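Local coordinates for protein cell division GTPase FtsZ, diverged (Clostridium botulinum C, PDB 3V3T) that is of unknown specific function but belongs to the tubulin/FtsZ family, as a diverged FtsZ related to the TubZ group, at residues K4-Q14 / C27-N36; E155-L163 / L206-V214. The protein carries 1 engineered substitution. One frame throughout, in Å; residues are numbered along the deposited sequence. Where two conformers were deposited one is given.

Interaction 1: K4-Q14 / C27-N36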
# COMPACT_ATOMS: atom_id res chain seq x y z
N LYS A 4 2.10 15.60 1.33
CA LYS A 4 1.35 14.75 2.23
C LYS A 4 -0.10 15.20 2.41
O LYS A 4 -0.98 14.37 2.59
CB LYS A 4 2.08 14.65 3.57
CG LYS A 4 3.48 14.07 3.43
CD LYS A 4 4.34 14.30 4.65
CE LYS A 4 5.64 13.54 4.49
NZ LYS A 4 6.61 13.72 5.60
N ASN A 5 -0.33 16.51 2.36
CA ASN A 5 -1.68 17.08 2.50
C ASN A 5 -2.64 16.74 1.37
O ASN A 5 -3.86 16.88 1.52
CB ASN A 5 -1.62 18.60 2.62
CG ASN A 5 -0.88 19.07 3.85
OD1 ASN A 5 -0.92 18.41 4.89
ND2 ASN A 5 -0.22 20.21 3.75
N LYS A 6 -2.10 16.32 0.23
CA LYS A 6 -2.93 16.01 -0.93
C LYS A 6 -3.36 14.54 -0.93
O LYS A 6 -4.04 14.08 -1.83
CB LYS A 6 -2.19 16.33 -2.23
CG LYS A 6 -2.06 17.82 -2.54
CD LYS A 6 -0.70 18.37 -2.09
CE LYS A 6 -0.49 19.82 -2.54
NZ LYS A 6 0.88 20.33 -2.22
N ILE A 7 -2.95 13.81 0.10
CA ILE A 7 -3.31 12.42 0.24
C ILE A 7 -4.34 12.27 1.33
O ILE A 7 -4.22 12.89 2.40
CB ILE A 7 -2.10 11.56 0.62
CG1 ILE A 7 -1.15 11.43 -0.56
CG2 ILE A 7 -2.56 10.17 1.06
CD1 ILE A 7 0.22 10.91 -0.19
N VAL A 8 -5.36 11.46 1.06
CA VAL A 8 -6.27 11.02 2.13
C VAL A 8 -6.30 9.52 2.13
O VAL A 8 -6.49 8.89 1.09
CB VAL A 8 -7.70 11.56 1.96
CG1 VAL A 8 -8.23 11.25 0.58
CG2 VAL A 8 -8.61 10.95 3.03
N PHE A 9 -6.10 8.94 3.31
CA PHE A 9 -6.20 7.50 3.49
C PHE A 9 -7.60 7.11 3.93
O PHE A 9 -8.23 7.78 4.77
CB PHE A 9 -5.19 7.00 4.53
CG PHE A 9 -3.77 7.02 4.06
CD1 PHE A 9 -3.27 5.99 3.28
CD2 PHE A 9 -2.93 8.07 4.39
CE1 PHE A 9 -1.98 6.01 2.83
CE2 PHE A 9 -1.62 8.08 3.95
CZ PHE A 9 -1.15 7.05 3.17
N ALA A 10 -8.09 6.02 3.38
CA ALA A 10 -9.34 5.44 3.84
C ALA A 10 -9.09 4.02 4.28
O ALA A 10 -9.37 3.07 3.54
CB ALA A 10 -10.38 5.49 2.74
N PRO A 11 -8.54 3.85 5.49
CA PRO A 11 -8.41 2.50 6.05
C PRO A 11 -9.80 1.95 6.32
O PRO A 11 -10.70 2.69 6.75
CB PRO A 11 -7.65 2.72 7.35
CG PRO A 11 -7.95 4.14 7.72
CD PRO A 11 -8.13 4.90 6.43
N ILE A 12 -9.99 0.66 6.05
CA ILE A 12 -11.27 0.01 6.23
C ILE A 12 -11.05 -1.28 7.01
O ILE A 12 -10.35 -2.18 6.54
CB ILE A 12 -11.94 -0.30 4.86
CG1 ILE A 12 -12.31 1.00 4.15
CG2 ILE A 12 -13.16 -1.21 5.05
CD1 ILE A 12 -12.99 0.82 2.84
N GLY A 13 -11.64 -1.35 8.20
CA GLY A 13 -11.45 -2.49 9.07
C GLY A 13 -10.31 -2.30 10.06
O GLY A 13 -9.62 -1.28 10.06
N GLN A 14 -10.10 -3.30 10.91
CA GLN A 14 -9.15 -3.18 12.01
C GLN A 14 -7.70 -3.04 11.53
O GLN A 14 -7.01 -2.08 11.86
CB GLN A 14 -9.30 -4.38 12.94
CG GLN A 14 -8.62 -4.21 14.28
CD GLN A 14 -8.70 -5.48 15.12
OE1 GLN A 14 -8.06 -6.49 14.81
NE2 GLN A 14 -9.50 -5.43 16.18
N CYS A 27 4.05 10.71 11.26
CA CYS A 27 3.84 12.02 10.65
C CYS A 27 2.35 12.25 10.45
O CYS A 27 1.68 11.45 9.81
CB CYS A 27 4.56 12.10 9.30
SG CYS A 27 4.33 13.69 8.47
N GLY A 28 1.84 13.35 11.00
CA GLY A 28 0.41 13.62 10.96
C GLY A 28 -0.01 14.56 9.85
O GLY A 28 -1.13 15.07 9.84
N ASP A 29 0.91 14.79 8.91
CA ASP A 29 0.64 15.67 7.80
C ASP A 29 -0.34 15.06 6.79
O ASP A 29 -0.89 15.77 5.94
CB ASP A 29 1.94 16.05 7.11
CG ASP A 29 2.89 16.79 8.02
OD1 ASP A 29 2.43 17.30 9.06
OD2 ASP A 29 4.09 16.86 7.71
N TYR A 30 -0.58 13.75 6.90
CA TYR A 30 -1.55 13.07 6.04
C TYR A 30 -2.98 13.27 6.54
O TYR A 30 -3.20 13.55 7.73
CB TYR A 30 -1.24 11.57 5.95
CG TYR A 30 0.18 11.27 5.58
CD1 TYR A 30 0.58 11.24 4.25
CD2 TYR A 30 1.14 11.02 6.56
CE1 TYR A 30 1.89 10.99 3.91
CE2 TYR A 30 2.45 10.76 6.23
CZ TYR A 30 2.82 10.75 4.91
OH TYR A 30 4.12 10.49 4.59
N ASN A 31 -3.94 13.12 5.64
CA ASN A 31 -5.36 13.10 6.01
C ASN A 31 -5.88 11.66 6.02
O ASN A 31 -5.36 10.80 5.31
CB ASN A 31 -6.17 13.90 5.00
CG ASN A 31 -5.64 15.30 4.79
OD1 ASN A 31 -5.72 16.16 5.68
ND2 ASN A 31 -5.10 15.55 3.61
N ALA A 32 -6.92 11.41 6.82
CA ALA A 32 -7.41 10.05 7.00
C ALA A 32 -8.85 10.05 7.48
O ALA A 32 -9.23 10.86 8.32
CB ALA A 32 -6.52 9.28 8.01
N LEU A 33 -9.64 9.14 6.94
CA LEU A 33 -10.98 8.86 7.43
C LEU A 33 -11.01 7.38 7.76
O LEU A 33 -11.01 6.53 6.86
CB LEU A 33 -12.02 9.16 6.35
CG LEU A 33 -13.45 8.83 6.77
CD1 LEU A 33 -13.94 9.76 7.87
CD2 LEU A 33 -14.40 8.90 5.58
N PHE A 34 -11.01 7.05 9.04
CA PHE A 34 -11.02 5.64 9.41
C PHE A 34 -12.43 5.08 9.34
O PHE A 34 -13.35 5.63 9.94
CB PHE A 34 -10.45 5.44 10.80
CG PHE A 34 -9.00 5.84 10.93
CD1 PHE A 34 -8.01 4.88 11.08
CD2 PHE A 34 -8.64 7.17 10.95
CE1 PHE A 34 -6.69 5.24 11.24
CE2 PHE A 34 -7.33 7.54 11.11
CZ PHE A 34 -6.35 6.58 11.25
N ILE A 35 -12.59 3.99 8.61
CA ILE A 35 -13.90 3.42 8.38
C ILE A 35 -13.94 2.03 8.96
O ILE A 35 -13.00 1.25 8.77
CB ILE A 35 -14.18 3.35 6.86
CG1 ILE A 35 -14.30 4.76 6.28
CG2 ILE A 35 -15.42 2.52 6.58
CD1 ILE A 35 -13.75 4.89 4.86
N ASN A 36 -15.01 1.71 9.68
CA ASN A 36 -15.09 0.42 10.35
C ASN A 36 -16.51 0.04 10.79
O ASN A 36 -17.33 0.91 11.10
CB ASN A 36 -14.14 0.41 11.56
CG ASN A 36 -13.60 -0.98 11.88
OD1 ASN A 36 -14.25 -2.00 11.64
ND2 ASN A 36 -12.39 -1.02 12.43
O HOH W 1 -10.25 1.52 9.84
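Strand 7-11 and strand 31-36 are the two parallel strands of a beta-alpha-beta unit, joined by helix 14-26, in the Rossmann-like GTPase domain of the tubulin/FtsZ family. Their axes, taken over 7-11 and 34-36, run 16° from parallel. The backbone ladder alternates: F9 N donates to N31 O (2.8 Å), L33 N to F9 O, I35 N to P11 O and G13 N to I35 O. Water 1 lies within hydrogen-bonding distance of both I35 O and G13 O where helix 14-26 is about to begin, though it cannot serve every acceptor around it at once.

At the other end, N31 works through both backbone and side chain. Its N and ND2 reach I7 O from opposite faces of the carbonyl plane, ND2 at 3.1 Å, and ND2 also makes a weak bond to N5 O. CG of N31 stands anti to the carbonyl carbon (chi1 -52°), which carries ND2 to the carbonyls of N5 and I7, where the 3-10 segment 4-6 passes into the strand.

On the face carrying F9 and A32, the packing is aromatic. Helix 14-26 packs here, with L23 against F9 and V20 against P11. The F9 edge is directed at the Y30 face in an offset edge-to-face pair, with planes at 67° and CE2 of F9 3.9 Å from CD1 of Y30. Over the Y30 ring lies K4: its CB sits 4.0 Å from the ring centroid in a CH-pi contact, and the extended chain then passes the phenol, CE coming 3.4 Å from OH. The polar ends of both side chains turn to helix 172-187 and its exit, Y30 OH to N184, K4 NZ to N184 and N188. Farther along the strands, P11 supplies one ring carbon to F34, CG touching CD1 at 3.4 Å.

Interaction 2: E155-L163 / L206-V214; sequences EGKDISIYL and LLTMKKSNV
S160 and I161 pair with K211 and S212 as neighbouring parallel strands, and the close packing lies along this backbone seam. K211 N donates to I159 O at 2.7 Å, I161 N to K211 O at the same length, and N213 N to I161 O at 2.9 Å. On the buried side, CB of N213 lies over one face of the Y162 ring, 3.9 Å from CE1, and the amide is turned 71° from the ring plane. The Y162 hydroxyl continues to CD2 of L207, 3.6 Å away. S160 OG bonds to H122 on strand 122-129.

The looser, solvent-facing part is formed by K157, which is exposed, and K210. K210, bent at chi2 (-59°), lays its methylenes along the main chain, CB 3.2 Å from K157 O, while NZ stays 5.8 Å from D158 OD1, whose carboxylate pairs with K115 through OD2. K211 NZ reaches only weakly toward E288. Main-chain polar bonds thus fix the strand register, while on the solvent side K210 contributes methylenes laid against main-chain carbonyl oxygens, its charge probably adding little across this contact.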
# COMPACT_ATOMS: atom_id res chain seq x y z
N GLU A 155 -7.47 -5.27 -13.77
CA GLU A 155 -6.32 -6.05 -13.34
C GLU A 155 -5.23 -5.15 -12.78
O GLU A 155 -4.05 -5.41 -12.94
CB GLU A 155 -5.76 -6.87 -14.51
CG GLU A 155 -6.82 -7.60 -15.32
CD GLU A 155 -7.61 -8.61 -14.49
OE1 GLU A 155 -6.98 -9.45 -13.80
OE2 GLU A 155 -8.86 -8.58 -14.54
N GLY A 156 -5.63 -4.07 -12.12
CA GLY A 156 -4.67 -3.25 -11.41
C GLY A 156 -4.10 -2.11 -12.23
O GLY A 156 -3.25 -1.38 -11.74
N LYS A 157 -4.57 -1.96 -13.48
CA LYS A 157 -4.12 -0.86 -14.33
C LYS A 157 -4.72 0.51 -13.99
O LYS A 157 -4.17 1.53 -14.39
CB LYS A 157 -4.38 -1.16 -15.81
CG LYS A 157 -3.69 -2.41 -16.36
CD LYS A 157 -4.03 -2.60 -17.84
CE LYS A 157 -3.78 -4.04 -18.30
NZ LYS A 157 -2.40 -4.50 -17.97
N ASP A 158 -5.84 0.55 -13.27
CA ASP A 158 -6.50 1.83 -12.99
C ASP A 158 -6.12 2.46 -11.64
O ASP A 158 -6.54 3.57 -11.30
CB ASP A 158 -8.03 1.69 -13.05
CG ASP A 158 -8.53 1.28 -14.43
OD1 ASP A 158 -7.85 1.60 -15.44
OD2 ASP A 158 -9.61 0.65 -14.51
N ILE A 159 -5.34 1.73 -10.85
CA ILE A 159 -4.99 2.18 -9.51
C ILE A 159 -3.54 1.86 -9.23
O ILE A 159 -2.91 1.07 -9.93
CB ILE A 159 -5.84 1.47 -8.43
CG1 ILE A 159 -5.55 -0.02 -8.42
CG2 ILE A 159 -7.35 1.74 -8.64
CD1 ILE A 159 -6.00 -0.72 -7.11
N SER A 160 -2.99 2.47 -8.19
CA SER A 160 -1.66 2.08 -7.76
C SER A 160 -1.83 1.13 -6.57
O SER A 160 -2.78 1.23 -5.81
CB SER A 160 -0.83 3.32 -7.43
OG SER A 160 -1.33 3.94 -6.28
N ILE A 161 -0.95 0.14 -6.47
CA ILE A 161 -1.14 -0.93 -5.50
C ILE A 161 0.12 -1.06 -4.64
O ILE A 161 1.22 -1.14 -5.19
CB ILE A 161 -1.40 -2.29 -6.21
CG1 ILE A 161 -2.76 -2.29 -6.92
CG2 ILE A 161 -1.32 -3.46 -5.23
CD1 ILE A 161 -2.99 -3.52 -7.81
N TYR A 162 -0.03 -1.06 -3.32
CA TYR A 162 1.09 -1.32 -2.43
C TYR A 162 0.73 -2.62 -1.73
O TYR A 162 -0.09 -2.63 -0.83
CB TYR A 162 1.25 -0.19 -1.39
CG TYR A 162 1.47 1.20 -1.96
CD1 TYR A 162 2.72 1.79 -1.94
CD2 TYR A 162 0.40 1.94 -2.50
CE1 TYR A 162 2.93 3.06 -2.44
CE2 TYR A 162 0.60 3.23 -3.01
CZ TYR A 162 1.87 3.78 -2.97
OH TYR A 162 2.12 5.03 -3.46
N LEU A 163 1.33 -3.72 -2.17
CA LEU A 163 0.93 -5.04 -1.71
C LEU A 163 1.94 -5.53 -0.69
O LEU A 163 3.11 -5.78 -1.04
CB LEU A 163 0.86 -6.02 -2.89
CG LEU A 163 0.16 -7.35 -2.61
CD1 LEU A 163 -1.24 -7.07 -2.06
CD2 LEU A 163 0.06 -8.26 -3.87
N LEU A 206 5.42 9.63 -9.19
CA LEU A 206 5.61 8.29 -8.65
C LEU A 206 4.33 7.82 -7.92
O LEU A 206 3.96 6.66 -8.00
CB LEU A 206 6.82 8.23 -7.72
CG LEU A 206 8.20 8.35 -8.37
CD1 LEU A 206 9.24 8.85 -7.37
CD2 LEU A 206 8.65 7.05 -9.04
N LEU A 207 3.68 8.74 -7.22
CA LEU A 207 2.46 8.47 -6.48
C LEU A 207 1.28 8.15 -7.40
O LEU A 207 0.40 7.37 -7.04
CB LEU A 207 2.07 9.70 -5.67
CG LEU A 207 2.49 9.77 -4.21
CD1 LEU A 207 2.06 11.13 -3.63
CD2 LEU A 207 1.90 8.60 -3.41
N THR A 208 1.25 8.77 -8.57
CA THR A 208 0.10 8.60 -9.45
C THR A 208 0.29 7.49 -10.49
O THR A 208 -0.62 7.22 -11.27
CB THR A 208 -0.32 9.95 -10.11
OG1 THR A 208 0.74 10.48 -10.91
CG2 THR A 208 -0.69 10.96 -9.04
N MET A 209 1.46 6.85 -10.48
CA MET A 209 1.73 5.75 -11.41
C MET A 209 0.91 4.53 -11.01
O MET A 209 0.83 4.18 -9.84
CB MET A 209 3.21 5.39 -11.42
CG MET A 209 3.52 4.14 -12.22
SD MET A 209 3.10 4.29 -13.98
CE MET A 209 4.16 5.62 -14.50
N LYS A 210 0.29 3.89 -12.00
CA LYS A 210 -0.62 2.79 -11.73
C LYS A 210 0.11 1.46 -11.66
O LYS A 210 1.28 1.37 -12.04
CB LYS A 210 -1.70 2.72 -12.80
CG LYS A 210 -2.37 4.05 -13.10
CD LYS A 210 -3.01 4.64 -11.87
CE LYS A 210 -3.75 5.90 -12.25
NZ LYS A 210 -4.31 5.79 -13.63
N LYS A 211 -0.60 0.45 -11.19
CA LYS A 211 -0.03 -0.87 -10.93
C LYS A 211 0.77 -0.82 -9.64
O LYS A 211 0.49 -0.00 -8.74
CB LYS A 211 0.83 -1.33 -12.10
CG LYS A 211 -0.02 -1.63 -13.35
CD LYS A 211 0.67 -1.23 -14.64
CE LYS A 211 1.60 -2.30 -15.16
NZ LYS A 211 2.39 -1.79 -16.34
N SER A 212 1.78 -1.66 -9.56
CA SER A 212 2.39 -1.94 -8.28
C SER A 212 3.61 -1.10 -7.98
O SER A 212 4.49 -0.90 -8.81
CB SER A 212 2.71 -3.43 -8.15
OG SER A 212 1.83 -4.00 -7.21
N ASN A 213 3.65 -0.66 -6.74
CA ASN A 213 4.75 0.14 -6.26
C ASN A 213 5.49 -0.63 -5.15
O ASN A 213 4.89 -1.34 -4.35
CB ASN A 213 4.22 1.51 -5.81
CG ASN A 213 3.65 2.35 -6.99
OD1 ASN A 213 3.46 1.86 -8.11
ND2 ASN A 213 3.37 3.63 -6.71
N VAL A 214 6.82 -0.54 -5.16
CA VAL A 214 7.63 -1.15 -4.11
C VAL A 214 8.67 -0.12 -3.62
O VAL A 214 9.29 0.58 -4.42
CB VAL A 214 8.32 -2.46 -4.59
CG1 VAL A 214 9.43 -2.89 -3.63
CG2 VAL A 214 7.29 -3.57 -4.71
O HOH W 2 3.21 -3.56 -4.43

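In the fold
Interactions 1 and 2 lie in one mixed sheet, their centres about 18 Å apart. In sheet order, strands 91-97 and 122-129 separate strand 7-11 from strand 160-165. Along the chain they come in series: interaction 1 closes within the first beta-alpha-beta unit, and interaction 2 opens more than a hundred residues later. They nevertheless meet, CD1 of I7 packing on CD1 of L207 at 3.9 Å. Interaction 1 belongs to the GTPase family region, whereas interaction 2 pairs a strand of that region with one from the TubZ-like C-terminal region, so the sheet runs continuously from one family region into the other.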